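PDB 1JY5: CalsepRRP from Calystegia sepium, which is related to the T2 ribonucleases, a family of RNA-cleaving enzymes, and may bind RNA. Local coordinates for residues P85-S88 with F93-S96. Residues are numbered along the deposited sequence; the frame is centred on the assembly and turned at random.
Sequences PSSS and FDAS. Unlike the reference sequence in segment 85-88: Pro85 (reference Met).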
ATOM      1  N   PRO A  85     -15.757   3.209  -9.796  1.00 43.50           N
ATOM      2  CA  PRO A  85     -16.475   1.937  -9.895  1.00 43.93           C
ATOM      3  C   PRO A  85     -16.178   1.050  -8.690  1.00 43.13           C
ATOM      4  O   PRO A  85     -15.029   0.926  -8.265  1.00 41.95           O
ATOM      5  CB  PRO A  85     -15.954   1.346 -11.204  1.00 45.23           C
ATOM      6  CG  PRO A  85     -14.564   1.890 -11.288  1.00 44.90           C
ATOM      7  CD  PRO A  85     -14.771   3.334 -10.882  1.00 44.73           C
ATOM      8  N   SER A  86     -17.222   0.444  -8.138  1.00 42.69           N
ATOM      9  CA  SER A  86     -17.080  -0.423  -6.975  1.00 41.02           C
ATOM     10  C   SER A  86     -16.173  -1.615  -7.260  1.00 38.26           C
ATOM     11  O   SER A  86     -16.168  -2.156  -8.365  1.00 39.02           O
ATOM     12  CB  SER A  86     -18.457  -0.917  -6.526  1.00 42.61           C
ATOM     13  OG  SER A  86     -18.346  -1.811  -5.433  1.00 46.60           O
ATOM     14  N   SER A  87     -15.399  -2.011  -6.254  1.00 33.98           N
ATOM     15  CA  SER A  87     -14.493  -3.148  -6.379  1.00 29.91           C
ATOM     16  C   SER A  87     -15.199  -4.380  -5.826  1.00 26.48           C
ATOM     17  O   SER A  87     -16.270  -4.266  -5.234  1.00 24.75           O
ATOM     18  CB  SER A  87     -13.208  -2.885  -5.590  1.00 30.22           C
ATOM     19  OG  SER A  87     -13.497  -2.594  -4.231  1.00 30.39           O
ATOM     20  N   SER A  88     -14.613  -5.557  -6.014  1.00 23.68           N
ATOM     21  CA  SER A  88     -15.242  -6.768  -5.509  1.00 21.50           C
ATOM     22  C   SER A  88     -14.232  -7.748  -4.950  1.00 20.65           C
ATOM     23  O   SER A  88     -13.084  -7.812  -5.391  1.00 22.52           O
ATOM     24  CB  SER A  88     -16.057  -7.459  -6.610  1.00 19.90           C
ATOM     25  OG  SER A  88     -15.223  -7.907  -7.660  1.00 21.86           O
ATOM     26  N   PHE A  93     -19.512  -7.216  -4.147  1.00 21.72           N
ATOM     27  CA  PHE A  93     -18.956  -5.895  -4.392  1.00 22.94           C
ATOM     28  C   PHE A  93     -18.730  -5.252  -3.036  1.00 23.35           C
ATOM     29  O   PHE A  93     -19.411  -5.578  -2.061  1.00 23.93           O
ATOM     30  CB  PHE A  93     -19.911  -5.026  -5.221  1.00 23.91           C
ATOM     31  CG  PHE A  93     -20.004  -5.435  -6.658  1.00 24.54           C
ATOM     32  CD1 PHE A  93     -21.119  -6.117  -7.128  1.00 24.77           C
ATOM     33  CD2 PHE A  93     -18.955  -5.177  -7.535  1.00 25.04           C
ATOM     34  CE1 PHE A  93     -21.190  -6.540  -8.452  1.00 26.29           C
ATOM     35  CE2 PHE A  93     -19.014  -5.596  -8.861  1.00 26.89           C
ATOM     36  CZ  PHE A  93     -20.134  -6.279  -9.321  1.00 26.02           C
ATOM     37  N   ASP A  94     -17.762  -4.347  -2.975  1.00 23.69           N
ATOM     38  CA  ASP A  94     -17.438  -3.663  -1.731  1.00 26.58           C
ATOM     39  C   ASP A  94     -17.820  -2.197  -1.781  1.00 26.84           C
ATOM     40  O   ASP A  94     -17.696  -1.545  -2.817  1.00 29.07           O
ATOM     41  CB  ASP A  94     -15.946  -3.787  -1.444  1.00 25.16           C
ATOM     42  CG  ASP A  94     -15.527  -5.215  -1.211  1.00 25.65           C
ATOM     43  OD1 ASP A  94     -15.894  -5.770  -0.157  1.00 30.42           O
ATOM     44  OD2 ASP A  94     -14.850  -5.786  -2.085  1.00 26.31           O
ATOM     45  N   ALA A  95     -18.269  -1.677  -0.647  1.00 29.26           N
ATOM     46  CA  ALA A  95     -18.673  -0.280  -0.561  1.00 30.30           C
ATOM     47  C   ALA A  95     -17.467   0.653  -0.565  1.00 28.73           C
ATOM     48  O   ALA A  95     -17.599   1.848  -0.826  1.00 31.35           O
ATOM     49  CB  ALA A  95     -19.491  -0.063   0.705  1.00 31.92           C
ATOM     50  N   SER A  96     -16.289   0.104  -0.284  1.00 25.02           N
ATOM     51  CA  SER A  96     -15.074   0.910  -0.241  1.00 22.91           C
ATOM     52  C   SER A  96     -13.824   0.051  -0.293  1.00 21.45           C
ATOM     53  O   SER A  96     -13.880  -1.171  -0.123  1.00 19.50           O
ATOM     54  CB  SER A  96     -15.030   1.718   1.052  1.00 22.38           C
ATOM     55  OG  SER A  96     -14.823   0.844   2.152  1.00 21.13           O
TER
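With its OG turned anti to the backbone N (chi1 177°), Ser86 reaches across to the second strand, and Asp94, its CG anti to its own carbonyl carbon (chi1 -64°), swings its carboxylate back over the backbone of Ser88. The Ser86 hydroxyl donates to the carbonyl O of Asp94, OG to O 2.7 Å, approaching obliquely, tilted from the carbonyl plane. One step along, the main chain makes its own bond: Asp94 N gives its hydrogen to Ser87 O at 2.7 Å, a fairly straight link with 163° at the hydrogen. That same Ser87 O also receives a CA-H contact from Phe93 CA at 3.3 Å and lies at the edge of the Phe93 ring, near its plane. Strands 87-89 and 92-94 form a small two-stranded antiparallel beta hairpin on the protein surface, apart from the larger antiparallel sheet of this RNase T2-type fold. Ser88 and Phe93 are a non-hydrogen-bonded pair on one face, where Ser88 CB meets Phe93 CD2 obliquely at 3.8 Å. Ser87 and Asp94 share the other face, and there Ser87 OG lies 3.9 Å from Asp94 CB. Asp94 OD2 comes within 3.5 Å of Ser88 C. The side chains of Ser87 and Asp94 also touch Tyr100, laying this face against helix 97-106. Ser96 occupies the N-cap of that helix, its OG accepting a hydrogen bond from Ala99 N.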